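Local coordinates for halogenase PltM (PDB 6BZN), which halogenates phenolic substrates as a flavin-dependent enzyme of the tryptophan halogenase family, with activity as a chlorinase, brominase and iodinase, at residues Phe60-Ala65 with Leu273-Phe278; Ala136-Gln141 with Arg352-Thr357. One frame throughout, in Å; residues are numbered along the deposited sequence.

Contact 1. Residues Phe60-Ala65 with Leu273-Phe278; sequences FSVGEA and LCSIGF
E64 and S275 meet where the FAD-binding part of this flavin-dependent halogenase faces its large mixed β-sheet. Residues 60-65 belong to the loop between strand 49-52, part of the parallel sheet of the Rossmann-type region, and helix 68-81; residues 273-278 run along strand 273-281.

The polar core is a single short hydrogen bond, donated by S275 OG to E64 OE1 at 2.6 Å. The hydroxyl comes in on the syn side of the carboxylate and only 19° out of its plane. With CG anti to its carbonyl carbon (chi1 -61°) and the chain extended beyond, E64 spans the space from loop to strand. On the strand, S275 OG lies anti to the backbone N, facing the loop. The serine hydroxyl also bonds to W259 NE1, while E64 OE2 bonds to H221 NE2 and OE1 to a glycerol, probably from the crystallisation liquor. Both carboxylate oxygens are thus held within a buried site. A leucine here would probably leave S275 OG and H221 NE2 without their carboxylate mate, and the polar link from loop to strand would go.

Beyond this bond the segments barely touch: V62 CG1 lies 4.5 Å from S275 OG, at the limit of contact. V62 itself packs against F219 and W259 of the sheet, and the F60 ring meets that of H221 edge-to-face.

The loop's own conformation has a further requirement. With its backbone angles, G63 could not carry a CB without jamming it against V62 O. S61, V62 and A65 contact FAD in another structure of this protein, although the cofactor is absent here. Before G63, S61 OG donates to V62 O at 2.9 Å, in the carbonyl plane and on a lone pair, with a C=O...donor angle of 135°.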
loop_
_atom_site.group_PDB
_atom_site.type_symbol
_atom_site.label_atom_id
_atom_site.label_comp_id
_atom_site.label_asym_id
_atom_site.label_seq_id
_atom_site.Cartn_x
_atom_site.Cartn_y
_atom_site.Cartn_z
ATOM N N PHE A 60 12.765 11.577 -1.187
ATOM C CA PHE A 60 12.192 10.739 -0.145
ATOM C C PHE A 60 10.715 10.473 -0.423
ATOM O O PHE A 60 9.996 11.320 -0.964
ATOM C CB PHE A 60 12.413 11.451 1.187
ATOM C CG PHE A 60 11.557 10.973 2.314
ATOM C CD1 PHE A 60 11.981 9.936 3.136
ATOM C CD2 PHE A 60 10.365 11.623 2.606
ATOM C CE1 PHE A 60 11.206 9.524 4.207
ATOM C CE2 PHE A 60 9.582 11.217 3.674
ATOM C CZ PHE A 60 10.005 10.162 4.478
ATOM N N SER A 61 10.275 9.268 -0.090
ATOM C CA SER A 61 8.857 8.952 -0.075
ATOM C C SER A 61 8.612 7.829 0.944
ATOM O O SER A 61 9.507 7.032 1.187
ATOM C CB SER A 61 8.411 8.554 -1.487
ATOM O OG SER A 61 7.121 7.989 -1.474
ATOM N N VAL A 62 7.436 7.795 1.568
ATOM C CA VAL A 62 7.035 6.610 2.363
ATOM C C VAL A 62 6.195 5.692 1.461
ATOM O O VAL A 62 6.110 5.931 0.253
ATOM C CB VAL A 62 6.356 6.959 3.719
ATOM C CG1 VAL A 62 7.408 7.456 4.714
ATOM C CG2 VAL A 62 5.236 7.966 3.533
ATOM N N GLY A 63 5.600 4.632 2.023
ATOM C CA GLY A 63 4.960 3.593 1.215
ATOM C C GLY A 63 6.005 2.524 1.000
ATOM O O GLY A 63 6.459 2.287 -0.109
ATOM N N GLU A 64 6.394 1.884 2.100
ATOM C CA GLU A 64 7.627 1.105 2.151
ATOM C C GLU A 64 7.431 -0.391 2.356
ATOM O O GLU A 64 8.310 -1.176 1.990
ATOM C CB GLU A 64 8.523 1.664 3.252
ATOM C CG GLU A 64 8.912 3.132 3.007
ATOM C CD GLU A 64 9.254 3.920 4.255
ATOM O OE1 GLU A 64 8.474 3.882 5.234
ATOM O OE2 GLU A 64 10.285 4.634 4.226
ATOM N N ALA A 65 6.308 -0.799 2.931
ATOM C CA ALA A 65 6.136 -2.204 3.294
ATOM C C ALA A 65 5.524 -2.952 2.136
ATOM O O ALA A 65 4.345 -2.766 1.814
ATOM C CB ALA A 65 5.261 -2.332 4.534
ATOM N N LEU A 273 19.234 3.213 8.176
ATOM C CA LEU A 273 18.043 3.880 8.645
ATOM C C LEU A 273 16.923 2.920 8.960
ATOM O O LEU A 273 16.887 1.777 8.484
ATOM C CB LEU A 273 17.559 4.882 7.595
ATOM C CG LEU A 273 18.561 5.988 7.230
ATOM C CD1 LEU A 273 18.061 6.734 5.997
ATOM C CD2 LEU A 273 18.766 6.924 8.422
ATOM N N CYS A 274 15.985 3.449 9.726
ATOM C CA CYS A 274 14.739 2.817 10.039
ATOM C C CYS A 274 13.606 3.823 9.853
ATOM O O CYS A 274 13.661 4.965 10.336
ATOM C CB CYS A 274 14.799 2.299 11.472
ATOM S SG CYS A 274 13.322 1.440 12.053
ATOM N N SER A 275 12.567 3.399 9.146
ATOM C CA SER A 275 11.410 4.255 8.943
ATOM C C SER A 275 10.492 4.183 10.146
ATOM O O SER A 275 10.228 3.090 10.667
ATOM C CB SER A 275 10.679 3.855 7.666
ATOM O OG SER A 275 9.556 4.682 7.460
ATOM N N ILE A 276 10.015 5.348 10.581
ATOM C CA ILE A 276 9.154 5.475 11.747
ATOM C C ILE A 276 7.977 6.372 11.358
ATOM O O ILE A 276 8.178 7.484 10.856
ATOM C CB ILE A 276 9.899 6.111 12.953
ATOM C CG1 ILE A 276 11.161 5.305 13.331
ATOM C CG2 ILE A 276 8.959 6.266 14.144
ATOM C CD1 ILE A 276 10.953 3.878 13.820
ATOM N N GLY A 277 6.756 5.893 11.583
ATOM C CA GLY A 277 5.556 6.694 11.343
ATOM C C GLY A 277 4.564 6.449 12.441
ATOM O O GLY A 277 4.368 5.301 12.827
ATOM N N PHE A 278 3.959 7.496 12.983
ATOM C CA PHE A 278 2.867 7.296 13.947
ATOM C C PHE A 278 1.609 8.018 13.516
ATOM O O PHE A 278 1.665 9.134 12.967
ATOM C CB PHE A 278 3.265 7.580 15.412
ATOM C CG PHE A 278 3.683 8.989 15.715
ATOM C CD1 PHE A 278 4.992 9.418 15.470
ATOM C CD2 PHE A 278 2.809 9.859 16.344
ATOM C CE1 PHE A 278 5.386 10.710 15.785
ATOM C CE2 PHE A 278 3.204 11.153 16.668
ATOM C CZ PHE A 278 4.493 11.575 16.395
#

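Contact 2. Residues Ala136-Gln141 with Arg352-Thr357; sequences AHLFRQ and RGLITT
L138 and L354 meet end-on through their CD1 methyls, CD1 of L138 lying 4.2 Å from CD1 of L354. This hydrophobic meeting joins the end of a β-strand to the first turns of a long helix. In both leucines CG is anti to the carbonyl carbon, which sends a CD1 methyl into the gap between backbones whose nearest CA atoms, of L138 and L354, are 11.0 Å apart.

The other branch of L354 touches a charged neighbour. Its CD2 is 4.1 Å from R140 NH1, an oblique approach in which the two side chains run antiparallel alongside one another. Bends at chi2 (-70°) and chi3 (-60°) curl the arginine, whose NE makes a salt bridge to D144 OD1, one turn further along the same helix. Both R140 and L354 bind FAD in another structure of this protein, consistent with this contact lining part of the flavin site.

Within the helix, G353 O takes two donors from T357: the backbone N and OG1, each at 2.9 Å. The hydroxyl sits above the carbonyl plane, 41° out of it.

Strand 134-138 leads through F139, the N-cap residue, into helix 140-153. Around this junction I95 of helix 92-98 packs on L138, while helix 33-44 borders R140 and T357 through I33 and A34; helix 383-406 lies against T356 of helix 352-374.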
loop_
_atom_site.group_PDB
_atom_site.type_symbol
_atom_site.label_atom_id
_atom_site.label_comp_id
_atom_site.label_asym_id
_atom_site.label_seq_id
_atom_site.Cartn_x
_atom_site.Cartn_y
_atom_site.Cartn_z
ATOM N N ALA A 136 10.255 -7.144 0.866
ATOM C CA ALA A 136 11.109 -5.971 1.035
ATOM C C ALA A 136 10.473 -4.869 1.878
ATOM O O ALA A 136 9.257 -4.643 1.842
ATOM C CB ALA A 136 11.487 -5.415 -0.321
ATOM N N HIS A 137 11.336 -4.175 2.625
ATOM C CA HIS A 137 11.076 -2.826 3.095
ATOM C C HIS A 137 11.786 -1.909 2.094
ATOM O O HIS A 137 13.013 -1.859 2.047
ATOM C CB HIS A 137 11.659 -2.600 4.470
ATOM C CG HIS A 137 10.880 -3.247 5.567
ATOM N ND1 HIS A 137 11.401 -3.437 6.826
ATOM C CD2 HIS A 137 9.615 -3.726 5.600
ATOM C CE1 HIS A 137 10.481 -3.992 7.595
ATOM N NE2 HIS A 137 9.390 -4.179 6.873
ATOM N N LEU A 138 10.990 -1.208 1.296
ATOM C CA LEU A 138 11.476 -0.453 0.144
ATOM C C LEU A 138 12.001 0.907 0.553
ATOM O O LEU A 138 11.254 1.708 1.120
ATOM C CB LEU A 138 10.339 -0.281 -0.858
ATOM C CG LEU A 138 9.685 -1.542 -1.413
ATOM C CD1 LEU A 138 8.419 -1.175 -2.143
ATOM C CD2 LEU A 138 10.625 -2.282 -2.347
ATOM N N PHE A 139 13.281 1.172 0.280
ATOM C CA PHE A 139 13.872 2.479 0.508
ATOM C C PHE A 139 13.558 3.260 -0.746
ATOM O O PHE A 139 14.254 3.154 -1.758
ATOM C CB PHE A 139 15.381 2.351 0.777
ATOM C CG PHE A 139 16.056 3.625 1.219
ATOM C CD1 PHE A 139 15.558 4.374 2.283
ATOM C CD2 PHE A 139 17.245 4.049 0.608
ATOM C CE1 PHE A 139 16.206 5.527 2.712
ATOM C CE2 PHE A 139 17.892 5.210 1.040
ATOM C CZ PHE A 139 17.371 5.940 2.093
ATOM N N ARG A 140 12.472 4.026 -0.690
ATOM C CA ARG A 140 11.829 4.513 -1.916
ATOM C C ARG A 140 12.684 5.458 -2.761
ATOM O O ARG A 140 12.609 5.422 -3.995
ATOM C CB ARG A 140 10.479 5.140 -1.587
ATOM C CG ARG A 140 9.438 4.138 -1.090
ATOM C CD ARG A 140 8.940 3.190 -2.178
ATOM N NE ARG A 140 8.328 3.980 -3.247
ATOM C CZ ARG A 140 7.079 4.442 -3.240
ATOM N NH1 ARG A 140 6.221 4.111 -2.288
ATOM N NH2 ARG A 140 6.675 5.209 -4.244
ATOM N N GLN A 141 13.534 6.268 -2.134
ATOM C CA GLN A 141 14.451 7.079 -2.942
ATOM C C GLN A 141 15.236 6.265 -3.967
ATOM O O GLN A 141 15.467 6.725 -5.073
ATOM C CB GLN A 141 15.402 7.918 -2.083
ATOM C CG GLN A 141 16.337 7.151 -1.169
ATOM C CD GLN A 141 17.484 8.019 -0.686
ATOM O OE1 GLN A 141 17.324 8.816 0.230
ATOM N NE2 GLN A 141 18.663 7.858 -1.310
ATOM N N ARG A 352 -1.986 -1.252 1.857
ATOM C CA ARG A 352 -2.857 -1.550 0.725
ATOM C C ARG A 352 -2.631 -0.614 -0.478
ATOM O O ARG A 352 -2.938 -0.991 -1.606
ATOM C CB ARG A 352 -4.338 -1.509 1.140
ATOM C CG ARG A 352 -4.708 -2.445 2.291
ATOM C CD ARG A 352 -4.288 -3.897 2.075
ATOM N NE ARG A 352 -4.930 -4.482 0.898
ATOM C CZ ARG A 352 -4.840 -5.756 0.522
ATOM N NH1 ARG A 352 -4.116 -6.638 1.226
ATOM N NH2 ARG A 352 -5.484 -6.150 -0.577
ATOM N N GLY A 353 -2.076 0.572 -0.238
ATOM C CA GLY A 353 -1.832 1.552 -1.311
ATOM C C GLY A 353 -1.003 1.019 -2.469
ATOM O O GLY A 353 -1.398 1.137 -3.630
ATOM N N LEU A 354 0.140 0.411 -2.160
ATOM C CA LEU A 354 0.986 -0.177 -3.196
ATOM C C LEU A 354 0.273 -1.267 -3.985
ATOM O O LEU A 354 0.455 -1.389 -5.201
ATOM C CB LEU A 354 2.269 -0.769 -2.595
ATOM C CG LEU A 354 3.326 0.255 -2.209
ATOM C CD1 LEU A 354 4.381 -0.434 -1.350
ATOM C CD2 LEU A 354 3.948 0.914 -3.430
ATOM N N ILE A 355 -0.541 -2.050 -3.283
ATOM C CA ILE A 355 -1.270 -3.127 -3.917
ATOM C C ILE A 355 -2.239 -2.548 -4.943
ATOM O O ILE A 355 -2.235 -2.963 -6.108
ATOM C CB ILE A 355 -2.056 -3.970 -2.887
ATOM C CG1 ILE A 355 -1.088 -4.640 -1.905
ATOM C CG2 ILE A 355 -2.919 -4.979 -3.614
ATOM C CD1 ILE A 355 -1.749 -5.369 -0.745
ATOM N N THR A 356 -3.060 -1.592 -4.500
ATOM C CA THR A 356 -4.060 -0.994 -5.376
ATOM C C THR A 356 -3.378 -0.343 -6.582
ATOM O O THR A 356 -3.841 -0.509 -7.721
ATOM C CB THR A 356 -4.913 0.038 -4.625
ATOM O OG1 THR A 356 -5.436 -0.556 -3.426
ATOM C CG2 THR A 356 -6.050 0.523 -5.475
ATOM N N THR A 357 -2.275 0.366 -6.326
ATOM C CA THR A 357 -1.473 0.987 -7.390
ATOM C C THR A 357 -1.018 0.008 -8.482
ATOM O O THR A 357 -1.250 0.249 -9.671
ATOM C CB THR A 357 -0.258 1.721 -6.801
ATOM O OG1 THR A 357 -0.720 2.792 -5.975
ATOM C CG2 THR A 357 0.654 2.301 -7.901
#

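The centres of the two contacts are 10 Å apart, and the loop 60-65 of contact 1 is stitched to segment 136-141 of contact 2. E64 O probably accepts a hydrogen bond from L138 N at 2.8 Å, and G63 O one from R140 NH1 at 2.9 Å; S61 O also packs on R140 CB, 3.5 Å away. The same loop thus faces the mixed sheet through its glutamate and the strand-to-helix junction through its backbone. S61, V62, A65, R140 and L354, spread over both contacts, belong to one FAD site, which holds no flavin in this model. A calcium ion lies about 6 Å from the side chains of both V62 and L354.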